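Local coordinates for histidinol dehydrogenase (Elizabethkingia anophelis NUHP1, PDB 6AN0), which probably catalyses the last step of histidine biosynthesis, the two-stage NAD-dependent oxidation of L-histidinol to L-histidine, in a zinc-dependent active site, at residues Ile149-Leu153 and Ala154-Asn158; His423-Ala426 and Val427-Leu431. One frame throughout, in Å; residues are numbered along the deposited sequence.

Contact 1: residues Ile149-Leu153 and Ala154-Asn158; sequences IPAQL and AGCKN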
# COMPACT_ATOMS: atom_id res chain seq x y z
N ILE A 149 8.35 -4.65 -15.88
CA ILE A 149 7.33 -5.33 -16.67
C ILE A 149 5.93 -5.00 -16.13
O ILE A 149 5.05 -4.64 -16.93
CB ILE A 149 7.58 -6.85 -16.75
CG1 ILE A 149 8.75 -7.13 -17.70
CG2 ILE A 149 6.33 -7.60 -17.24
CD1 ILE A 149 9.15 -8.61 -17.83
N PRO A 150 5.65 -5.12 -14.83
CA PRO A 150 4.30 -4.77 -14.39
C PRO A 150 3.99 -3.29 -14.54
O PRO A 150 2.83 -2.93 -14.78
CB PRO A 150 4.26 -5.22 -12.92
CG PRO A 150 5.67 -5.48 -12.53
CD PRO A 150 6.40 -5.83 -13.77
N ALA A 151 5.00 -2.41 -14.42
CA ALA A 151 4.77 -1.00 -14.72
C ALA A 151 4.27 -0.81 -16.15
O ALA A 151 3.35 -0.03 -16.39
CB ALA A 151 6.06 -0.20 -14.50
N GLN A 152 4.90 -1.50 -17.10
CA GLN A 152 4.46 -1.38 -18.49
C GLN A 152 3.06 -1.95 -18.67
O GLN A 152 2.22 -1.32 -19.33
CB GLN A 152 5.46 -2.08 -19.43
CG GLN A 152 6.81 -1.37 -19.52
CD GLN A 152 6.77 -0.07 -20.32
OE1 GLN A 152 5.76 0.65 -20.34
NE2 GLN A 152 7.88 0.24 -21.00
N LEU A 153 2.78 -3.10 -18.06
CA LEU A 153 1.47 -3.72 -18.20
C LEU A 153 0.36 -2.87 -17.62
O LEU A 153 -0.76 -2.87 -18.15
CB LEU A 153 1.47 -5.09 -17.52
CG LEU A 153 2.16 -6.23 -18.27
CD1 LEU A 153 2.31 -7.41 -17.32
CD2 LEU A 153 1.34 -6.63 -19.50
N ALA A 154 0.65 -2.15 -16.54
CA ALA A 154 -0.33 -1.25 -15.92
C ALA A 154 -0.64 -0.03 -16.78
O ALA A 154 -1.67 0.62 -16.56
CB ALA A 154 0.19 -0.79 -14.55
N GLY A 155 0.21 0.29 -17.75
CA GLY A 155 0.02 1.49 -18.55
C GLY A 155 0.70 2.73 -18.00
O GLY A 155 0.33 3.84 -18.37
N CYS A 156 1.68 2.56 -17.11
CA CYS A 156 2.42 3.70 -16.57
C CYS A 156 3.20 4.40 -17.68
O CYS A 156 3.99 3.77 -18.38
CB CYS A 156 3.37 3.22 -15.47
SG CYS A 156 2.54 2.33 -14.10
N LYS A 157 2.96 5.71 -17.85
CA LYS A 157 3.44 6.41 -19.03
C LYS A 157 4.90 6.84 -18.91
O LYS A 157 5.61 6.92 -19.93
CB LYS A 157 2.58 7.65 -19.29
N ASN A 158 5.36 7.15 -17.71
CA ASN A 158 6.71 7.68 -17.50
C ASN A 158 7.42 6.78 -16.50
O ASN A 158 7.15 6.85 -15.29
CB ASN A 158 6.66 9.12 -16.99
CG ASN A 158 5.92 10.06 -17.92
OD1 ASN A 158 6.01 9.94 -19.14
ND2 ASN A 158 5.18 11.02 -17.35
O HOH W 1 6.06 3.55 -20.23
O HOH W 2 2.86 1.81 -20.34
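The backbone carbonyl of Q152 meets G155 over its face: G155 N stands 3.0 Å from Q152 O but 62° out of the carbonyl plane. The carbonyl of A151 is approached end-on instead, with C156 N 3.2 Å from A151 O and nearly in line with its C=O bond. This pair of backward bonds around a residue of positive phi is a Schellman motif, which closes helix 142-154. G155 suits the turn because, at phi 91°, it has no CB to press on the carbonyl O of A154. One residue before G155, A154 N still makes the ordinary helical bond to P150 O, 2.9 Å; P150 itself has no N-H to give, and the helix is kinked there.

With SG set beside its own backbone N (chi1 -57°), C156 lays its sulfur back over A151, SG lying 3.4 Å from A151 O and 4.4 Å from A151 CB. The small, weakly polar thiol fits this buried place, where P125 and I129 of strand 117-132 also touch the side chain. The side chain of Q152, bent at chi2, brings its carboxamide oxygen near the turn, and two waters bridge OE1 to C156 O; water 1 lies 2.9 Å from Q152 OE1 and 2.8 Å from C156 O. NE2 bonds to I182 O, fixing which way the amide is turned.

The motif joins helix to strand 158-163 in a beta-alpha-beta crossover from strand 117-132. Its chemistry answers the carbonyls of the last turn: backbone N-H groups satisfy those of A151 and Q152, while L153 O takes a weak bond from K105, whose positive charge would suit the helix's C-terminal end.

Contact 2: residues His423-Ala426 and Val427-Leu431; sequences HKHA and VSVRL. With ZN (zinc ion), chain B.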
# COMPACT_ATOMS: atom_id res chain seq x y z
N HIS A 423 -25.10 17.64 4.30
CA HIS A 423 -25.14 16.28 3.78
C HIS A 423 -26.58 15.81 3.61
O HIS A 423 -26.93 15.20 2.59
CB HIS A 423 -24.39 15.33 4.71
CG HIS A 423 -22.90 15.35 4.54
ND1 HIS A 423 -22.12 16.43 4.91
CD2 HIS A 423 -22.05 14.42 4.05
CE1 HIS A 423 -20.85 16.16 4.65
NE2 HIS A 423 -20.78 14.94 4.13
N LYS A 424 -27.42 16.06 4.61
CA LYS A 424 -28.84 15.72 4.51
C LYS A 424 -29.51 16.51 3.39
O LYS A 424 -30.32 15.96 2.63
CB LYS A 424 -29.54 16.01 5.84
CG LYS A 424 -31.06 15.98 5.74
CD LYS A 424 -31.71 16.38 7.06
CE LYS A 424 -33.21 16.58 6.89
NZ LYS A 424 -33.89 16.79 8.20
N HIS A 425 -29.19 17.80 3.27
CA HIS A 425 -29.88 18.63 2.29
C HIS A 425 -29.54 18.23 0.85
O HIS A 425 -30.38 18.38 -0.04
CB HIS A 425 -29.55 20.11 2.52
CG HIS A 425 -30.42 21.06 1.75
ND1 HIS A 425 -31.77 21.20 2.01
CD2 HIS A 425 -30.14 21.90 0.73
CE1 HIS A 425 -32.27 22.10 1.18
NE2 HIS A 425 -31.31 22.54 0.40
N ALA A 426 -28.32 17.73 0.61
CA ALA A 426 -27.95 17.31 -0.74
C ALA A 426 -28.82 16.15 -1.23
O ALA A 426 -29.07 16.03 -2.43
CB ALA A 426 -26.47 16.91 -0.77
N VAL A 427 -29.28 15.30 -0.31
CA VAL A 427 -30.27 14.28 -0.65
C VAL A 427 -31.66 14.91 -0.79
O VAL A 427 -32.38 14.66 -1.76
CB VAL A 427 -30.28 13.16 0.41
CG1 VAL A 427 -31.44 12.17 0.15
CG2 VAL A 427 -28.95 12.44 0.45
N SER A 428 -32.02 15.77 0.17
CA SER A 428 -33.37 16.33 0.21
C SER A 428 -33.73 17.04 -1.09
O SER A 428 -34.86 16.90 -1.58
CB SER A 428 -33.51 17.28 1.40
OG SER A 428 -33.13 16.63 2.60
N VAL A 429 -32.79 17.79 -1.69
CA VAL A 429 -33.14 18.52 -2.90
C VAL A 429 -33.44 17.57 -4.07
O VAL A 429 -34.29 17.87 -4.91
CB VAL A 429 -32.05 19.54 -3.27
CG1 VAL A 429 -31.94 20.60 -2.18
CG2 VAL A 429 -30.70 18.86 -3.52
N ARG A 430 -32.76 16.43 -4.13
CA ARG A 430 -33.10 15.45 -5.17
C ARG A 430 -34.50 14.87 -4.94
O ARG A 430 -35.30 14.78 -5.87
CB ARG A 430 -32.06 14.33 -5.22
CG ARG A 430 -30.91 14.55 -6.20
CD ARG A 430 -29.70 15.09 -5.49
NE ARG A 430 -28.49 15.11 -6.32
CZ ARG A 430 -27.37 15.74 -5.95
NH1 ARG A 430 -27.33 16.37 -4.79
NH2 ARG A 430 -26.29 15.74 -6.74
N LEU A 431 -34.80 14.46 -3.71
CA LEU A 431 -36.10 13.85 -3.43
C LEU A 431 -37.23 14.83 -3.71
O LEU A 431 -38.25 14.45 -4.31
CB LEU A 431 -36.16 13.36 -1.99
CG LEU A 431 -35.08 12.38 -1.55
CD1 LEU A 431 -35.24 12.04 -0.08
CD2 LEU A 431 -35.08 11.12 -2.42
ZN ZN B . -18.93 13.82 3.73
O HOH W 3 -32.93 19.39 4.22
O HOH W 4 -17.10 12.85 2.91
O HOH W 5 -18.54 15.09 2.19
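K424 O is gripped by several donors of the next turn. S428 N approaches it in the carbonyl plane at 3.0 Å, V427 N adds a weak bond, and S428 OG lies 2.9 Å from K424 O. That hydroxyl, in the one of two conformers described, can instead offer its proton to E412, so the choice is unsettled. Serine suits the place because its short side chain, with OG beside its own N (chi1 -54°), turns back onto the helix.

Water 3 joins S428 OG to H425 ND1, lying in the plane of the imidazole at its edge. One face of that ring is covered by V429: CG1 stands 3.7 Å from the ring centroid, offset toward the rim, in a CH-pi contact that brings it 3.3 Å from H425 NE2. The beta-branch of valine sets CG1 close to the helix, over the ring.

R430, bent at chi2 (98°), folds back so that NH1 bonds to A426 O at 3.0 Å, the oxygen 15° out of the guanidinium plane. NH2 is paired with D259 of the second subunit, and the small A426 packs on the same aspartate.

H423 NE2 binds zinc at 2.2 Å beside waters 4 and 5; H266 and D364 of the second subunit complete the coordination. H423 probably contacts the substrate as well. E265 of that subunit bonds to ND1, orienting the ring. Helix 421-435 thus meets two partners: V427 packs on I411 and K424 pairs with E416 of helix 401-417, while H423, V429 and R430 engage the second subunit.

How the contacts relate
Contact 1 precedes contact 2 along the chain, and their centres are 41 Å apart, with about 31 Å between nearest atoms. Contact 1 lies in the body of the subunit, where helix 142-154 runs into strand 158-163 of the mixed sheet. Contact 2 lies far out, on the C-terminal helix 421-435. Strand 391-399 of that same mixed sheet leads to helices 401-417 and 421-435, and F390, just before it, packs against contact 1. The first contact therefore lies within one subunit's own fold, touched by no other chain of the assembly, whereas the second reaches across to the partner subunit and supplies a zinc ligand there, making the metal site a product of dimerisation.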